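Local coordinates for uncharacterized protein (Parabacteroides merdae, PDB 4R7F) that is of unknown function but has three immunoglobulin-like beta-sandwich domains, the first resembling a type 9 secretion system plug domain, and binds magnesium, at residues A[220-228]-A[259-269]; A[137-148]-A[389-398]. All blocks are in the same frame, centred on the assembly; numbering follows the deposited sequence. Where two conformers were deposited one is given.

Contact 1 of 2, residues A[220-228]-A[259-269]; sequences AGNEYRRME and RDKGTYQYDQD. With MG (magnesium ion), chain G.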
loop_
_atom_site.group_PDB
_atom_site.type_symbol
_atom_site.label_atom_id
_atom_site.label_comp_id
_atom_site.label_asym_id
_atom_site.label_seq_id
_atom_site.Cartn_x
_atom_site.Cartn_y
_atom_site.Cartn_z
ATOM N N ALA A 220 -7.472 7.137 16.074
ATOM C CA ALA A 220 -6.526 6.368 15.292
ATOM C C ALA A 220 -6.655 4.878 15.474
ATOM O O ALA A 220 -6.264 4.093 14.587
ATOM C CB ALA A 220 -5.104 6.825 15.563
ATOM N N GLY A 221 -7.176 4.452 16.619
ATOM C CA GLY A 221 -7.301 3.012 16.890
ATOM C C GLY A 221 -5.961 2.318 16.930
ATOM O O GLY A 221 -4.919 2.941 17.245
ATOM N N ASN A 222 -6.000 1.036 16.592
ATOM C CA ASN A 222 -4.896 0.120 16.771
ATOM C C ASN A 222 -4.975 -0.898 15.643
ATOM O O ASN A 222 -6.006 -0.992 14.944
ATOM C CB ASN A 222 -5.000 -0.602 18.119
ATOM C CG ASN A 222 -3.654 -1.141 18.622
ATOM O OD1 ASN A 222 -2.708 -1.266 17.869
ATOM N ND2 ASN A 222 -3.581 -1.461 19.894
ATOM N N GLU A 223 -3.888 -1.643 15.440
ATOM C CA GLU A 223 -3.928 -2.758 14.491
ATOM C C GLU A 223 -4.865 -3.782 15.074
ATOM O O GLU A 223 -4.930 -3.979 16.298
ATOM C CB GLU A 223 -2.545 -3.377 14.202
ATOM C CG GLU A 223 -1.439 -2.365 13.807
ATOM C CD GLU A 223 -1.727 -1.511 12.562
ATOM O OE1 GLU A 223 -2.694 -1.762 11.791
ATOM O OE2 GLU A 223 -0.959 -0.544 12.368
ATOM N N TYR A 224 -5.622 -4.396 14.185
ATOM C CA TYR A 224 -6.617 -5.352 14.584
ATOM C C TYR A 224 -5.878 -6.545 15.148
ATOM O O TYR A 224 -4.703 -6.840 14.802
ATOM C CB TYR A 224 -7.505 -5.785 13.398
ATOM C CG TYR A 224 -8.534 -4.770 12.962
ATOM C CD1 TYR A 224 -8.168 -3.589 12.395
ATOM C CD2 TYR A 224 -9.906 -5.018 13.110
ATOM C CE1 TYR A 224 -9.116 -2.648 12.000
ATOM C CE2 TYR A 224 -10.852 -4.097 12.737
ATOM C CZ TYR A 224 -10.457 -2.906 12.159
ATOM O OH TYR A 224 -11.383 -1.959 11.768
ATOM N N ARG A 225 -6.586 -7.212 16.051
ATOM C CA ARG A 225 -6.173 -8.472 16.602
ATOM C C ARG A 225 -6.325 -9.542 15.547
ATOM O O ARG A 225 -7.231 -9.464 14.686
ATOM C CB ARG A 225 -7.049 -8.844 17.804
ATOM C CG ARG A 225 -6.918 -7.913 18.995
ATOM C CD ARG A 225 -8.098 -8.081 19.936
ATOM N NE ARG A 225 -8.214 -7.015 20.904
ATOM C CZ ARG A 225 -7.577 -6.973 22.070
ATOM N NH1 ARG A 225 -6.738 -7.931 22.438
ATOM N NH2 ARG A 225 -7.785 -5.950 22.871
ATOM N N ARG A 226 -5.449 -10.550 15.618
ATOM C CA ARG A 226 -5.454 -11.631 14.611
ATOM C C ARG A 226 -5.462 -12.973 15.277
ATOM O O ARG A 226 -4.972 -13.147 16.404
ATOM C CB ARG A 226 -4.273 -11.526 13.640
ATOM C CG ARG A 226 -4.248 -10.237 12.816
ATOM C CD ARG A 226 -2.845 -9.826 12.390
ATOM N NE ARG A 226 -2.145 -10.862 11.603
ATOM C CZ ARG A 226 -0.886 -11.274 11.798
ATOM N NH1 ARG A 226 -0.117 -10.758 12.758
ATOM N NH2 ARG A 226 -0.378 -12.213 11.015
HETATM N N MSE A 227 -6.018 -13.922 14.532
HETATM C CA MSE A 227 -6.311 -15.264 15.007
HETATM C C MSE A 227 -6.423 -16.102 13.758
HETATM O O MSE A 227 -6.860 -15.598 12.725
HETATM C CB MSE A 227 -7.625 -14.967 15.738
HETATM C CG MSE A 227 -8.516 -16.093 16.091
HETATM SE SE MSE A 227 -9.586 -16.683 14.603
HETATM C CE MSE A 227 -11.391 -15.982 14.844
ATOM N N GLU A 228 -6.021 -17.369 13.818
ATOM C CA GLU A 228 -6.106 -18.276 12.658
ATOM C C GLU A 228 -6.362 -19.674 13.139
ATOM O O GLU A 228 -5.756 -20.107 14.117
ATOM C CB GLU A 228 -4.792 -18.375 11.893
ATOM C CG GLU A 228 -4.289 -17.132 11.199
ATOM C CD GLU A 228 -3.073 -17.432 10.330
ATOM O OE1 GLU A 228 -2.904 -18.617 9.958
ATOM O OE2 GLU A 228 -2.293 -16.492 10.029
ATOM N N ARG A 259 -5.748 -2.934 25.445
ATOM C CA ARG A 259 -4.476 -2.524 24.855
ATOM C C ARG A 259 -4.319 -1.002 24.866
ATOM O O ARG A 259 -3.416 -0.476 24.249
ATOM C CB ARG A 259 -4.376 -3.032 23.404
ATOM C CG ARG A 259 -4.237 -4.534 23.301
ATOM C CD ARG A 259 -3.879 -5.009 21.907
ATOM N NE ARG A 259 -4.933 -4.642 20.964
ATOM C CZ ARG A 259 -4.802 -4.607 19.645
ATOM N NH1 ARG A 259 -3.664 -4.930 19.088
ATOM N NH2 ARG A 259 -5.822 -4.244 18.877
ATOM N N ASP A 260 -5.195 -0.296 25.560
ATOM C CA ASP A 260 -5.176 1.178 25.552
ATOM C C ASP A 260 -4.090 1.833 26.432
ATOM O O ASP A 260 -3.832 3.022 26.301
ATOM C CB ASP A 260 -6.530 1.729 26.016
ATOM C CG ASP A 260 -6.893 1.260 27.407
ATOM O OD1 ASP A 260 -6.649 0.084 27.679
ATOM O OD2 ASP A 260 -7.424 2.032 28.216
ATOM N N LYS A 261 -3.489 1.090 27.343
ATOM C CA LYS A 261 -2.602 1.707 28.325
ATOM C C LYS A 261 -1.143 1.422 27.956
ATOM O O LYS A 261 -0.344 1.104 28.823
ATOM C CB LYS A 261 -2.903 1.159 29.738
ATOM C CG LYS A 261 -4.324 1.350 30.270
ATOM C CD LYS A 261 -4.654 0.318 31.363
ATOM C CE LYS A 261 -5.212 -0.996 30.799
ATOM N NZ LYS A 261 -6.662 -0.881 30.439
ATOM N N GLY A 262 -0.783 1.534 26.682
ATOM C CA GLY A 262 0.513 1.031 26.242
ATOM C C GLY A 262 1.309 1.867 25.249
ATOM O O GLY A 262 1.219 3.077 25.221
ATOM N N THR A 263 2.117 1.179 24.449
ATOM C CA THR A 263 2.961 1.770 23.416
ATOM C C THR A 263 2.602 1.030 22.140
ATOM O O THR A 263 2.382 -0.174 22.182
ATOM C CB THR A 263 4.464 1.531 23.729
ATOM O OG1 THR A 263 4.813 2.233 24.924
ATOM C CG2 THR A 263 5.381 1.997 22.575
ATOM N N TYR A 264 2.542 1.733 21.014
ATOM C CA TYR A 264 2.178 1.099 19.734
ATOM C C TYR A 264 3.129 -0.045 19.390
ATOM O O TYR A 264 4.328 0.116 19.566
ATOM C CB TYR A 264 2.189 2.129 18.598
ATOM C CG TYR A 264 1.971 1.539 17.213
ATOM C CD1 TYR A 264 0.698 1.185 16.792
ATOM C CD2 TYR A 264 3.021 1.363 16.316
ATOM C CE1 TYR A 264 0.468 0.625 15.556
ATOM C CE2 TYR A 264 2.791 0.826 15.043
ATOM C CZ TYR A 264 1.504 0.455 14.681
ATOM O OH TYR A 264 1.196 -0.070 13.453
ATOM N N GLN A 265 2.592 -1.191 18.953
ATOM C CA GLN A 265 3.381 -2.346 18.488
ATOM C C GLN A 265 3.064 -2.573 17.020
ATOM O O GLN A 265 1.917 -2.902 16.691
ATOM C CB GLN A 265 3.010 -3.636 19.242
ATOM C CG GLN A 265 2.781 -3.509 20.752
ATOM C CD GLN A 265 4.027 -3.778 21.580
ATOM O OE1 GLN A 265 4.543 -4.895 21.587
ATOM N NE2 GLN A 265 4.503 -2.759 22.299
ATOM N N TYR A 266 4.048 -2.404 16.132
ATOM C CA TYR A 266 3.811 -2.740 14.738
ATOM C C TYR A 266 3.392 -4.207 14.664
ATOM O O TYR A 266 4.007 -5.081 15.262
ATOM C CB TYR A 266 4.997 -2.447 13.799
ATOM C CG TYR A 266 4.655 -2.833 12.357
ATOM C CD1 TYR A 266 3.975 -1.948 11.499
ATOM C CD2 TYR A 266 4.946 -4.113 11.876
ATOM C CE1 TYR A 266 3.625 -2.328 10.203
ATOM C CE2 TYR A 266 4.600 -4.500 10.586
ATOM C CZ TYR A 266 3.942 -3.615 9.754
ATOM O OH TYR A 266 3.608 -4.044 8.487
ATOM N N ASP A 267 2.259 -4.422 14.025
ATOM C CA ASP A 267 1.730 -5.739 13.664
ATOM C C ASP A 267 1.228 -5.506 12.259
ATOM O O ASP A 267 0.884 -4.379 11.907
ATOM C CB ASP A 267 0.565 -6.156 14.581
ATOM C CG ASP A 267 -0.099 -7.488 14.161
ATOM O OD1 ASP A 267 0.649 -8.355 13.659
ATOM O OD2 ASP A 267 -1.351 -7.660 14.342
ATOM N N GLN A 268 1.197 -6.533 11.438
ATOM C CA GLN A 268 0.677 -6.378 10.096
ATOM C C GLN A 268 -0.760 -6.921 10.154
ATOM O O GLN A 268 -0.948 -8.070 10.540
ATOM C CB GLN A 268 1.544 -7.173 9.123
ATOM C CG GLN A 268 1.445 -6.695 7.689
ATOM C CD GLN A 268 1.797 -7.778 6.683
ATOM O OE1 GLN A 268 2.163 -8.896 7.052
ATOM N NE2 GLN A 268 1.672 -7.454 5.399
ATOM N N ASP A 269 -1.761 -6.096 9.828
ATOM C CA ASP A 269 -3.149 -6.535 9.749
ATOM C C ASP A 269 -3.756 -6.273 8.365
ATOM O O ASP A 269 -3.088 -5.842 7.446
ATOM C CB ASP A 269 -4.002 -5.884 10.856
ATOM C CG ASP A 269 -4.255 -4.393 10.614
ATOM O OD1 ASP A 269 -3.694 -3.829 9.655
ATOM O OD2 ASP A 269 -5.019 -3.768 11.387
HETATM MG MG MG G . -4.578 -1.631 10.373
HETATM O O HOH W 1 -0.248 -1.241 19.247
HETATM O O HOH W 2 -5.979 -0.746 12.093
#
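Glu-223 and Asp-269 meet at a magnesium ion, in a metal site built from loops. Two of them meet here, one just before strand 225-228 and one before strand 274-276. Glu-223 binds the metal through OE1, at 2.4 Å. Asp-269 is bidentate, with OD1 and OD2 both on the ion. The two carboxylate planes stand 89° apart, and the metal between them probably offsets their like charges. Water 2, Asp-271 and, from a third loop, the backbone oxygen of Gln-371 complete the shell.

The second shell is close-packed. The backbone N of Tyr-224 gives Asp-269 OD2 a straight bond of 2.9 Å, on the anti side. The bend of Glu-223 at chi2 (-59°) lets OE1 meet the metal while OE2 faces Tyr-264. Tyr-264 OH donates to Glu-223 OE2; the modelled 2.5 Å is doubtfully short. Arg-259 pins the backbone behind this glutamate: its NH2 lies 2.7 Å from Glu-223 O, in the guanidinium plane. The Asn-222 amide stacks on one face of that guanidinium, nearly parallel, with ND2 3.4 Å from Arg-259 CZ. Arg-225 CG lies over the opposite face. Both arginines form salt bridges with Glu-364, which probably offsets their charges.

The outer side is looser. Arg-226 NH1 makes a salt bridge to Asp-267 OD1, but the bond is weak, its N-H pointing well off the oxygen (118°). Gln-268 is exposed and poorly ordered, though its backbone oxygen lies over one face of the Arg-226 guanidinium. Water 1 bridges the two segments: it donates to Asn-222 OD1 at 2.8 Å and accepts from Gln-265 N.

Contact 2 of 2, residues A[137-148]-A[389-398]; sequences VVEPVVNISASV and RLIGVTTVRN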
loop_
_atom_site.group_PDB
_atom_site.type_symbol
_atom_site.label_atom_id
_atom_site.label_comp_id
_atom_site.label_asym_id
_atom_site.label_seq_id
_atom_site.Cartn_x
_atom_site.Cartn_y
_atom_site.Cartn_z
ATOM N N VAL A 137 -21.123 1.459 -7.422
ATOM C CA VAL A 137 -20.698 1.510 -8.796
ATOM C C VAL A 137 -20.347 2.940 -9.139
ATOM O O VAL A 137 -21.213 3.837 -9.039
ATOM C CB VAL A 137 -21.828 1.052 -9.702
ATOM C CG1 VAL A 137 -21.469 1.292 -11.156
ATOM C CG2 VAL A 137 -22.133 -0.420 -9.439
ATOM N N VAL A 138 -19.070 3.158 -9.501
ATOM C CA VAL A 138 -18.537 4.506 -9.765
ATOM C C VAL A 138 -18.381 4.787 -11.281
ATOM O O VAL A 138 -18.026 3.896 -12.044
ATOM C CB VAL A 138 -17.222 4.774 -8.974
ATOM C CG1 VAL A 138 -16.120 3.754 -9.251
ATOM C CG2 VAL A 138 -16.702 6.175 -9.226
ATOM N N GLU A 139 -18.750 6.000 -11.690
ATOM C CA GLU A 139 -18.385 6.580 -12.996
ATOM C C GLU A 139 -17.333 7.622 -12.709
ATOM O O GLU A 139 -17.637 8.737 -12.330
ATOM C CB GLU A 139 -19.594 7.184 -13.736
ATOM C CG GLU A 139 -20.478 8.099 -12.896
ATOM C CD GLU A 139 -21.715 8.610 -13.619
ATOM O OE1 GLU A 139 -21.559 9.117 -14.742
ATOM O OE2 GLU A 139 -22.829 8.534 -13.038
ATOM N N PRO A 140 -16.072 7.239 -12.832
ATOM C CA PRO A 140 -15.010 8.049 -12.261
ATOM C C PRO A 140 -14.634 9.255 -13.113
ATOM O O PRO A 140 -13.634 9.257 -13.798
ATOM C CB PRO A 140 -13.843 7.056 -12.171
ATOM C CG PRO A 140 -14.081 6.139 -13.332
ATOM C CD PRO A 140 -15.578 5.954 -13.368
ATOM N N VAL A 141 -15.393 10.317 -12.972
ATOM C CA VAL A 141 -15.170 11.531 -13.733
ATOM C C VAL A 141 -14.413 12.627 -12.969
ATOM O O VAL A 141 -14.116 13.664 -13.532
ATOM C CB VAL A 141 -16.504 12.074 -14.287
ATOM C CG1 VAL A 141 -17.060 11.095 -15.313
ATOM C CG2 VAL A 141 -17.509 12.353 -13.158
ATOM N N VAL A 142 -14.132 12.405 -11.687
ATOM C CA VAL A 142 -13.255 13.284 -10.972
ATOM C C VAL A 142 -12.163 12.434 -10.288
ATOM O O VAL A 142 -12.333 11.239 -10.064
ATOM C CB VAL A 142 -14.021 14.128 -9.937
ATOM C CG1 VAL A 142 -15.158 14.889 -10.588
ATOM C CG2 VAL A 142 -14.545 13.256 -8.803
ATOM N N ASN A 143 -11.048 13.071 -9.971
ATOM C CA ASN A 143 -9.884 12.443 -9.355
ATOM C C ASN A 143 -9.830 12.997 -7.930
ATOM O O ASN A 143 -10.165 14.169 -7.707
ATOM C CB ASN A 143 -8.627 12.743 -10.237
ATOM C CG ASN A 143 -7.320 12.794 -9.468
ATOM O OD1 ASN A 143 -6.967 13.836 -8.922
ATOM N ND2 ASN A 143 -6.565 11.694 -9.467
ATOM N N ILE A 144 -9.453 12.174 -6.959
ATOM C CA ILE A 144 -9.376 12.617 -5.583
ATOM C C ILE A 144 -7.954 12.470 -5.096
ATOM O O ILE A 144 -7.419 11.358 -5.099
ATOM C CB ILE A 144 -10.309 11.782 -4.691
ATOM C CG1 ILE A 144 -11.769 11.868 -5.158
ATOM C CG2 ILE A 144 -10.200 12.244 -3.247
ATOM C CD1 ILE A 144 -12.710 10.903 -4.424
ATOM N N SER A 145 -7.323 13.578 -4.713
ATOM C CA SER A 145 -5.997 13.563 -4.082
ATOM C C SER A 145 -6.179 13.654 -2.582
ATOM O O SER A 145 -6.817 14.579 -2.126
ATOM C CB SER A 145 -5.146 14.743 -4.557
ATOM O OG SER A 145 -4.893 14.657 -5.940
ATOM N N ALA A 146 -5.602 12.708 -1.836
ATOM C CA ALA A 146 -5.866 12.586 -0.403
ATOM C C ALA A 146 -4.615 12.288 0.418
ATOM O O ALA A 146 -3.611 11.858 -0.111
ATOM C CB ALA A 146 -6.927 11.523 -0.154
ATOM N N SER A 147 -4.671 12.602 1.711
ATOM C CA SER A 147 -3.633 12.180 2.637
ATOM C C SER A 147 -4.239 11.877 4.011
ATOM O O SER A 147 -5.314 12.351 4.315
ATOM C CB SER A 147 -2.529 13.240 2.760
ATOM O OG SER A 147 -2.994 14.411 3.413
ATOM N N VAL A 148 -3.532 11.074 4.810
ATOM C CA VAL A 148 -3.878 10.804 6.194
ATOM C C VAL A 148 -2.657 11.138 7.016
ATOM O O VAL A 148 -1.560 10.663 6.694
ATOM C CB VAL A 148 -4.200 9.317 6.433
ATOM C CG1 VAL A 148 -4.861 9.133 7.785
ATOM C CG2 VAL A 148 -5.158 8.826 5.400
ATOM N N ARG A 389 -25.514 10.183 -8.230
ATOM C CA ARG A 389 -24.415 9.541 -8.952
ATOM C C ARG A 389 -23.183 9.506 -8.102
ATOM O O ARG A 389 -22.934 10.425 -7.310
ATOM C CB ARG A 389 -24.103 10.297 -10.235
ATOM C CG ARG A 389 -25.226 10.212 -11.254
ATOM C CD ARG A 389 -25.122 11.319 -12.284
ATOM N NE ARG A 389 -23.964 11.126 -13.158
ATOM C CZ ARG A 389 -23.546 12.034 -14.038
ATOM N NH1 ARG A 389 -24.151 13.203 -14.116
ATOM N NH2 ARG A 389 -22.509 11.800 -14.825
ATOM N N LEU A 390 -22.413 8.444 -8.279
ATOM C CA LEU A 390 -21.160 8.302 -7.621
ATOM C C LEU A 390 -20.087 8.623 -8.663
ATOM O O LEU A 390 -19.824 7.815 -9.546
ATOM C CB LEU A 390 -21.045 6.875 -7.081
ATOM C CG LEU A 390 -19.726 6.471 -6.434
ATOM C CD1 LEU A 390 -19.410 7.439 -5.323
ATOM C CD2 LEU A 390 -19.719 5.042 -5.901
ATOM N N ILE A 391 -19.488 9.804 -8.554
ATOM C CA ILE A 391 -18.606 10.337 -9.576
ATOM C C ILE A 391 -17.124 10.218 -9.234
ATOM O O ILE A 391 -16.248 10.475 -10.055
ATOM C CB ILE A 391 -18.960 11.803 -9.926
ATOM C CG1 ILE A 391 -18.817 12.761 -8.748
ATOM C CG2 ILE A 391 -20.352 11.888 -10.533
ATOM C CD1 ILE A 391 -18.735 14.218 -9.172
ATOM N N GLY A 392 -16.841 9.811 -8.014
ATOM C CA GLY A 392 -15.486 9.547 -7.607
ATOM C C GLY A 392 -15.416 8.768 -6.318
ATOM O O GLY A 392 -16.270 8.923 -5.417
ATOM N N VAL A 393 -14.381 7.945 -6.211
ATOM C CA VAL A 393 -14.158 7.191 -5.014
ATOM C C VAL A 393 -12.697 6.869 -4.941
ATOM O O VAL A 393 -12.068 6.664 -5.955
ATOM C CB VAL A 393 -15.048 5.930 -4.994
ATOM C CG1 VAL A 393 -14.728 5.025 -6.159
ATOM C CG2 VAL A 393 -14.870 5.174 -3.692
ATOM N N THR A 394 -12.133 6.864 -3.742
ATOM C CA THR A 394 -10.739 6.491 -3.557
ATOM C C THR A 394 -10.545 5.949 -2.142
ATOM O O THR A 394 -11.303 6.275 -1.249
ATOM C CB THR A 394 -9.787 7.671 -3.798
ATOM O OG1 THR A 394 -8.461 7.173 -3.911
ATOM C CG2 THR A 394 -9.788 8.673 -2.646
ATOM N N THR A 395 -9.566 5.076 -1.957
ATOM C CA THR A 395 -9.234 4.571 -0.634
ATOM C C THR A 395 -7.753 4.922 -0.394
ATOM O O THR A 395 -6.927 4.631 -1.224
ATOM C CB THR A 395 -9.509 3.053 -0.519
ATOM O OG1 THR A 395 -10.924 2.794 -0.609
ATOM C CG2 THR A 395 -9.023 2.550 0.797
ATOM N N VAL A 396 -7.445 5.581 0.716
ATOM C CA VAL A 396 -6.089 6.015 1.037
ATOM C C VAL A 396 -5.641 5.363 2.357
ATOM O O VAL A 396 -6.438 5.178 3.259
ATOM C CB VAL A 396 -6.018 7.566 1.064
ATOM C CG1 VAL A 396 -7.070 8.170 1.985
ATOM C CG2 VAL A 396 -4.638 8.050 1.452
ATOM N N ARG A 397 -4.381 4.952 2.424
ATOM C CA ARG A 397 -3.784 4.409 3.633
ATOM C C ARG A 397 -2.668 5.349 4.140
ATOM O O ARG A 397 -2.367 6.354 3.475
ATOM C CB ARG A 397 -3.261 3.018 3.322
ATOM C CG ARG A 397 -4.364 1.978 3.305
ATOM C CD ARG A 397 -4.082 0.754 2.438
ATOM N NE ARG A 397 -4.829 0.800 1.165
ATOM C CZ ARG A 397 -5.878 0.038 0.836
ATOM N NH1 ARG A 397 -6.339 -0.894 1.662
ATOM N NH2 ARG A 397 -6.465 0.197 -0.351
ATOM N N ASN A 398 -2.069 5.046 5.303
ATOM C CA ASN A 398 -0.885 5.795 5.842
ATOM C C ASN A 398 0.364 4.968 6.232
ATOM O O ASN A 398 0.845 4.120 5.477
ATOM C CB ASN A 398 -1.299 6.627 7.055
ATOM C CG ASN A 398 -1.907 5.784 8.154
ATOM O OD1 ASN A 398 -2.672 4.871 7.883
ATOM N ND2 ASN A 398 -1.560 6.080 9.395
HETATM O O HOH W 3 -12.395 8.864 -8.402
HETATM O O HOH W 4 -1.588 9.272 3.357
#
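Arg-389 grips Glu-139 side-on, where the chain passes from strand 129-138 into an immunoglobulin-like beta sandwich. Its NE lies 2.8 Å from Glu-139 OE2, and its NH2 is equally close to OE1. Both oxygens lie near the guanidinium plane, but the nitrogens come from above the carboxylate, the two planes being 45° apart. The bend at chi3 (69°) turns the guanidinium toward the acid.

Beside the salt bridge, Glu-139 N donates to Leu-390 O at 3.0 Å. Ile-391 O accepts from Val-142 N, at 3.3 Å, and more weakly from Val-141 N. Val-141 CG2 packs on Ile-391 CB at 3.6 Å. Ile-391 and Gly-392 form a classic beta bulge facing Val-378. Val-142 CG2 lies against Gly-392 CA.

Farther along, strand 143-149 lies over strand 389-397. Each is outermost in its sheet within this chain, though the second subunit bonds to the backbone at Ala-146. Their segment axes come within 6.7 Å, at 31° to each other. Ile-144 CG2 meets Thr-394 CG2 at 3.6 Å, and Val-396 CG1 touches both Ala-146 CB and Val-148 CG2. At the far end water 4 joins Val-148 N to Arg-397 O.

Around this, Ser-113 OG bonds both Glu-139 OE2 and Leu-390 N, which probably steadies the ion pair. With an alanine in place of Arg-389, the Glu-139 carboxylate would probably lose its charged mate and be held more loosely, by Ser-113. The entry into the domain thus combines directional polar bonds with apolar packing, while the strand pair relies mainly on methyl contacts.

Both segments of contact 1 fall between the two segments of contact 2 along the chain: the order is 137-148, 220-228, 259-269, 389-398. Their centres are 27 Å apart and their nearest atoms about 7 Å, without touching. Strand 143-149 pairs with 160-168, which pairs with 207-219, and the chain then runs directly into 220-228. Strand 389-397 pairs with 373-380, just after the metal ligand Gln-371. Asn-372, between Gln-371 and strand 373-380, bonds Ala-220 through its side chain and Asn-398 through its backbone N. Contact 2 ties the sandwich's two sheets together and to the preceding domain, while contact 1 holds magnesium where the chain leaves that sandwich for the next sheets.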